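PDB 4F7A: SusD/RagB family nutrient-binding outer membrane lipoprotein from Bacteroides vulgatus, which probably binds mucin O-glycans at the cell surface as a SusD-like lipoprotein of a nutrient-uptake system. Local coordinates for residues 49-54 with 259-264; 55-60 with 73-78. All coordinates share one frame; numbering follows the deposited sequence.

Interaction 1 (49-54 with 259-264); sequences FQNLNH and GETYMG
With its CG swung anti to the backbone N (chi1 -163°), N51 carries its carboxamide off the end of helix 44-51 toward the turn at E260 and T261. T261 answers with CG2 anti to its own carbonyl carbon, the rotation (chi1 55°) that leaves OG1 between the backbone N and C and presents the methyl to the asparagine. The two side chains cross at about a right angle, and the touch is light: N51 OD1 lies 4.1 Å from T261 CG2, a van der Waals approach of an amide oxygen to a methyl.

The link that counts is a bridge through one water, in a contact that is largely buried. That water donates to N51 OD1 at 2.8 Å and to the backbone oxygen of E260, also at 2.8 Å, so both of its protons are used between two acceptors whose own separation, N51 OD1 to E260 O, is 4.3 Å. Asparagine suits the place because its amide has two different ends: OD1 accepts from the water while ND2 donates to D55 OD2, and the pair of bonds should hold the amide plane in one rotation.

The fold here is the TPR-like, largely helical scaffold of SusD proteins, and the contact joins the C-terminal end of helix 44-51 to the short connection from helix 251-257 to strand 262-263. G259 ends helix 251-257 with a Schellman motif, its positive phi (81°) being a conformation easily reached without a side chain. Beyond it the chain runs through E260 and T261 into the strand. V255 of that helix packs against the side chains of N51, E260 and T261. T261 also rests on F317 and I318, where a small beta-branched residue with a methyl to offer fits among apolar groups.

Interaction 2 (55-60 with 73-78); sequences DMFSGY and TVYALE
M56, a selenomethionine, meets T73 with its last two atoms: SE lies 3.6 Å from T73 CB, while CE turns to the backbone and comes within 3.6 Å of T73 N. The side chain runs straight out from the helix and bends only at chi3 (53°), which lays the terminal methyl along the T73 backbone. Such a long, unbranched and polarisable group can follow an uneven surface.

Beside it, F57 reaches over with the far end of its ring. F57 CZ touches L77 CD2 at 3.9 Å, and F57 CE1 approaches Y75 CE1 at 4.1 Å, the phenylalanine atom lying at the edge of the tyrosine ring, near its plane. An aromatic ring is long enough to meet both residues from a single position.

T73 and Y75 are held by residues elsewhere in the chain. T73 OG1 is hydrogen-bonded to H62 NE2 and G301 N, even though the selenium packs against both CB and OG1. Y75 OH bonds to I468 N. Separately, S58 OG donates to D55 O at 2.9 Å, from above the carbonyl plane, closing the end of the short helix. At G59's backbone angles a CB would collide with the preceding carbonyl O, so glycine fits.

The contact packs helix 54-57 against the irregular loop between strand 61-62 and helix 79-82, with H62 of that strand also touching M56.

Overall arrangement
From the N terminus, helix 44-51 leads almost directly into helix 54-57, so the first segments of both interactions are consecutive. Interaction 2 closes a short loop, turning back after strand 61-62 with 12 residues between its segments. Interaction 1 closes a far longer one, 204 residues and rich in helix, and encloses interaction 2. Their centres lie about 9 Å apart, joined by probable hydrogen bonds from Q50 NE2 to D55 OD1 (2.9 Å) and from G264 N to Y60 O (3.0 Å). The latter adjoins the antiparallel pairing of strands 61-62 and 262-263, tying the early helices to the region following helix 251-257.

Interaction 1 (49-54 with 259-264)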
loop_
_atom_site.group_PDB
_atom_site.type_symbol
_atom_site.label_atom_id
_atom_site.label_comp_id
_atom_site.label_asym_id
_atom_site.label_seq_id
_atom_site.Cartn_x
_atom_site.Cartn_y
_atom_site.Cartn_z
ATOM N N PHE A 49 7.993 -6.972 8.133
ATOM C CA PHE A 49 7.945 -5.679 7.414
ATOM C C PHE A 49 6.495 -5.286 7.146
ATOM O O PHE A 49 6.031 -4.211 7.542
ATOM C CB PHE A 49 8.725 -5.812 6.081
ATOM C CG PHE A 49 9.022 -4.492 5.365
ATOM C CD1 PHE A 49 8.048 -3.814 4.666
ATOM C CD2 PHE A 49 10.310 -3.984 5.335
ATOM C CE1 PHE A 49 8.353 -2.621 3.997
ATOM C CE2 PHE A 49 10.617 -2.822 4.662
ATOM C CZ PHE A 49 9.640 -2.130 4.008
ATOM N N GLN A 50 5.763 -6.212 6.545
ATOM C CA GLN A 50 4.427 -5.929 6.080
ATOM C C GLN A 50 3.349 -6.967 6.391
ATOM O O GLN A 50 2.202 -6.589 6.659
ATOM C CB GLN A 50 4.549 -5.687 4.571
ATOM C CG GLN A 50 3.345 -5.805 3.770
ATOM C CD GLN A 50 3.447 -5.086 2.422
ATOM O OE1 GLN A 50 4.520 -4.610 1.981
ATOM N NE2 GLN A 50 2.328 -5.032 1.762
ATOM N N ASN A 51 3.654 -8.261 6.296
ATOM C CA ASN A 51 2.573 -9.248 6.306
ATOM C C ASN A 51 1.848 -9.342 7.639
ATOM O O ASN A 51 0.612 -9.461 7.672
ATOM C CB ASN A 51 3.047 -10.637 5.874
ATOM C CG ASN A 51 1.900 -11.540 5.480
ATOM O OD1 ASN A 51 1.763 -12.633 6.024
ATOM N ND2 ASN A 51 1.046 -11.084 4.518
ATOM N N LEU A 52 2.598 -9.258 8.735
ATOM C CA LEU A 52 1.984 -9.298 10.063
ATOM C C LEU A 52 1.530 -7.928 10.599
ATOM O O LEU A 52 1.058 -7.825 11.741
ATOM C CB LEU A 52 2.903 -9.970 11.057
ATOM C CG LEU A 52 3.113 -11.469 10.896
ATOM C CD1 LEU A 52 4.311 -11.900 11.735
ATOM C CD2 LEU A 52 1.857 -12.282 11.286
ATOM N N ASN A 53 1.677 -6.884 9.788
ATOM C CA ASN A 53 1.166 -5.561 10.110
ATOM C C ASN A 53 0.135 -5.115 9.052
ATOM O O ASN A 53 -1.034 -5.483 9.104
ATOM C CB ASN A 53 2.345 -4.581 10.207
ATOM C CG ASN A 53 3.292 -4.939 11.303
ATOM O OD1 ASN A 53 2.987 -4.745 12.484
ATOM N ND2 ASN A 53 4.447 -5.444 10.936
ATOM N N HIS A 54 0.595 -4.387 8.055
ATOM C CA HIS A 54 -0.287 -3.752 7.080
ATOM C C HIS A 54 -1.222 -4.725 6.380
ATOM O O HIS A 54 -2.359 -4.391 6.122
ATOM C CB HIS A 54 0.542 -3.036 6.014
ATOM C CG HIS A 54 1.641 -2.197 6.580
ATOM N ND1 HIS A 54 2.704 -2.736 7.274
ATOM C CD2 HIS A 54 1.877 -0.865 6.501
ATOM C CE1 HIS A 54 3.530 -1.765 7.629
ATOM N NE2 HIS A 54 3.047 -0.619 7.178
ATOM N N GLY A 259 2.370 -21.648 4.573
ATOM C CA GLY A 259 1.013 -21.891 5.003
ATOM C C GLY A 259 0.402 -20.788 5.850
ATOM O O GLY A 259 -0.498 -21.061 6.626
ATOM N N GLU A 260 0.832 -19.539 5.674
ATOM C CA GLU A 260 0.478 -18.455 6.618
ATOM C C GLU A 260 -0.301 -17.268 6.041
ATOM O O GLU A 260 -0.444 -16.257 6.715
ATOM C CB GLU A 260 1.756 -17.958 7.330
ATOM C CG GLU A 260 2.284 -18.962 8.350
ATOM C CD GLU A 260 3.490 -18.465 9.116
ATOM O OE1 GLU A 260 3.373 -17.472 9.858
ATOM O OE2 GLU A 260 4.561 -19.084 8.997
ATOM N N THR A 261 -0.841 -17.397 4.825
ATOM C CA THR A 261 -1.580 -16.302 4.181
ATOM C C THR A 261 -3.034 -16.675 3.896
ATOM O O THR A 261 -3.358 -17.158 2.816
ATOM C CB THR A 261 -0.881 -15.904 2.869
ATOM O OG1 THR A 261 -0.740 -17.067 2.050
ATOM C CG2 THR A 261 0.502 -15.294 3.158
ATOM N N TYR A 262 -3.898 -16.469 4.887
ATOM C CA TYR A 262 -5.320 -16.748 4.759
ATOM C C TYR A 262 -6.081 -15.487 4.413
ATOM O O TYR A 262 -5.628 -14.370 4.684
ATOM C CB TYR A 262 -5.895 -17.349 6.065
ATOM C CG TYR A 262 -5.491 -18.775 6.277
ATOM C CD1 TYR A 262 -4.187 -19.101 6.675
ATOM C CD2 TYR A 262 -6.381 -19.814 6.021
ATOM C CE1 TYR A 262 -3.811 -20.413 6.869
ATOM C CE2 TYR A 262 -5.995 -21.133 6.195
ATOM C CZ TYR A 262 -4.709 -21.426 6.609
ATOM O OH TYR A 262 -4.314 -22.752 6.784
HETATM N N MSE A 263 -7.242 -15.697 3.818
HETATM C CA MSE A 263 -8.217 -14.666 3.518
HETATM C C MSE A 263 -8.733 -13.977 4.787
HETATM O O MSE A 263 -9.013 -14.638 5.775
HETATM C CB MSE A 263 -9.403 -15.336 2.817
HETATM C CG MSE A 263 -10.360 -14.386 2.146
HETATM SE SE MSE A 263 -11.792 -15.379 1.338
HETATM C CE MSE A 263 -12.306 -14.103 -0.028
ATOM N N GLY A 264 -8.863 -12.649 4.763
ATOM C CA GLY A 264 -9.444 -11.932 5.905
ATOM C C GLY A 264 -10.966 -11.884 5.838
ATOM O O GLY A 264 -11.560 -11.947 4.753
HETATM O O HOH W 1 -0.899 -13.529 6.367
#

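Interaction 2 (55-60 with 73-78)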
loop_
_atom_site.group_PDB
_atom_site.type_symbol
_atom_site.label_atom_id
_atom_site.label_comp_id
_atom_site.label_asym_id
_atom_site.label_seq_id
_atom_site.Cartn_x
_atom_site.Cartn_y
_atom_site.Cartn_z
ATOM N N ASP A 55 -0.719 -5.895 6.017
ATOM C CA ASP A 55 -1.508 -6.850 5.232
ATOM C C ASP A 55 -2.678 -7.388 6.047
ATOM O O ASP A 55 -3.709 -7.758 5.481
ATOM C CB ASP A 55 -0.633 -8.012 4.752
ATOM C CG ASP A 55 0.259 -7.646 3.557
ATOM O OD1 ASP A 55 0.154 -6.512 3.025
ATOM O OD2 ASP A 55 1.067 -8.511 3.152
HETATM N N MSE A 56 -2.498 -7.461 7.364
HETATM C CA MSE A 56 -3.575 -7.858 8.243
HETATM C C MSE A 56 -4.492 -6.670 8.540
HETATM O O MSE A 56 -5.730 -6.789 8.454
HETATM C CB MSE A 56 -3.028 -8.444 9.546
HETATM C CG MSE A 56 -4.156 -8.768 10.515
HETATM SE SE MSE A 56 -3.592 -9.708 12.095
HETATM C CE MSE A 56 -2.243 -8.565 12.641
ATOM N N PHE A 57 -3.906 -5.513 8.878
ATOM C CA PHE A 57 -4.714 -4.365 9.247
ATOM C C PHE A 57 -5.542 -3.846 8.086
ATOM O O PHE A 57 -6.653 -3.341 8.288
ATOM C CB PHE A 57 -3.876 -3.259 9.889
ATOM C CG PHE A 57 -3.187 -3.684 11.181
ATOM C CD1 PHE A 57 -3.875 -4.372 12.167
ATOM C CD2 PHE A 57 -1.853 -3.392 11.393
ATOM C CE1 PHE A 57 -3.236 -4.752 13.326
ATOM C CE2 PHE A 57 -1.213 -3.760 12.570
ATOM C CZ PHE A 57 -1.901 -4.438 13.526
ATOM N N SER A 58 -5.045 -4.049 6.869
ATOM C CA SER A 58 -5.829 -3.760 5.671
ATOM C C SER A 58 -7.135 -4.574 5.509
ATOM O O SER A 58 -8.029 -4.181 4.724
ATOM C CB SER A 58 -4.969 -4.007 4.430
ATOM O OG SER A 58 -4.787 -5.393 4.183
ATOM N N GLY A 59 -7.210 -5.703 6.198
ATOM C CA GLY A 59 -8.297 -6.656 6.064
ATOM C C GLY A 59 -8.087 -7.743 5.027
ATOM O O GLY A 59 -8.925 -8.645 4.918
ATOM N N TYR A 60 -6.970 -7.700 4.293
ATOM C CA TYR A 60 -6.724 -8.666 3.223
ATOM C C TYR A 60 -6.389 -10.065 3.739
ATOM O O TYR A 60 -6.904 -11.065 3.224
ATOM C CB TYR A 60 -5.535 -8.272 2.339
ATOM C CG TYR A 60 -5.713 -7.116 1.397
ATOM C CD1 TYR A 60 -6.977 -6.630 1.031
ATOM C CD2 TYR A 60 -4.600 -6.523 0.831
ATOM C CE1 TYR A 60 -7.095 -5.560 0.124
ATOM C CE2 TYR A 60 -4.712 -5.460 -0.049
ATOM C CZ TYR A 60 -5.958 -4.981 -0.399
ATOM O OH TYR A 60 -6.003 -3.954 -1.312
ATOM N N THR A 73 -2.960 -8.980 16.117
ATOM C CA THR A 73 -4.352 -9.162 15.756
ATOM C C THR A 73 -5.313 -8.594 16.807
ATOM O O THR A 73 -6.388 -8.098 16.451
ATOM C CB THR A 73 -4.671 -10.649 15.413
ATOM O OG1 THR A 73 -5.963 -10.725 14.789
ATOM C CG2 THR A 73 -4.612 -11.570 16.655
ATOM N N VAL A 74 -4.927 -8.663 18.081
ATOM C CA VAL A 74 -5.740 -8.101 19.193
ATOM C C VAL A 74 -5.177 -6.767 19.671
ATOM O O VAL A 74 -5.451 -6.309 20.789
ATOM C CB VAL A 74 -5.887 -9.076 20.380
ATOM C CG1 VAL A 74 -6.750 -10.268 20.014
ATOM C CG2 VAL A 74 -4.473 -9.538 20.953
ATOM N N TYR A 75 -4.425 -6.106 18.799
ATOM C CA TYR A 75 -3.864 -4.790 19.090
ATOM C C TYR A 75 -2.893 -4.781 20.282
ATOM O O TYR A 75 -2.678 -3.724 20.877
ATOM C CB TYR A 75 -4.945 -3.715 19.306
ATOM C CG TYR A 75 -5.766 -3.286 18.101
ATOM C CD1 TYR A 75 -5.337 -3.497 16.784
ATOM C CD2 TYR A 75 -6.960 -2.622 18.288
ATOM C CE1 TYR A 75 -6.092 -3.057 15.704
ATOM C CE2 TYR A 75 -7.724 -2.188 17.211
ATOM C CZ TYR A 75 -7.291 -2.406 15.934
ATOM O OH TYR A 75 -8.070 -1.956 14.903
ATOM N N ALA A 76 -2.329 -5.939 20.635
ATOM C CA ALA A 76 -1.213 -5.999 21.594
ATOM C C ALA A 76 0.044 -5.984 20.727
ATOM O O ALA A 76 0.601 -7.014 20.380
ATOM C CB ALA A 76 -1.296 -7.258 22.457
ATOM N N LEU A 77 0.443 -4.794 20.310
ATOM C CA LEU A 77 1.385 -4.693 19.216
ATOM C C LEU A 77 2.755 -5.229 19.636
ATOM O O LEU A 77 3.266 -4.883 20.688
ATOM C CB LEU A 77 1.504 -3.252 18.726
ATOM C CG LEU A 77 0.234 -2.604 18.162
ATOM C CD1 LEU A 77 0.536 -1.244 17.616
ATOM C CD2 LEU A 77 -0.389 -3.454 17.036
ATOM N N GLU A 78 3.316 -6.091 18.791
ATOM C CA GLU A 78 4.610 -6.699 19.003
ATOM C C GLU A 78 5.719 -5.768 18.467
ATOM O O GLU A 78 5.825 -5.526 17.257
ATOM C CB GLU A 78 4.644 -8.060 18.313
ATOM C CG GLU A 78 5.870 -8.905 18.598
ATOM C CD GLU A 78 5.980 -9.358 20.044
ATOM O OE1 GLU A 78 4.973 -9.330 20.797
ATOM O OE2 GLU A 78 7.100 -9.740 20.424
#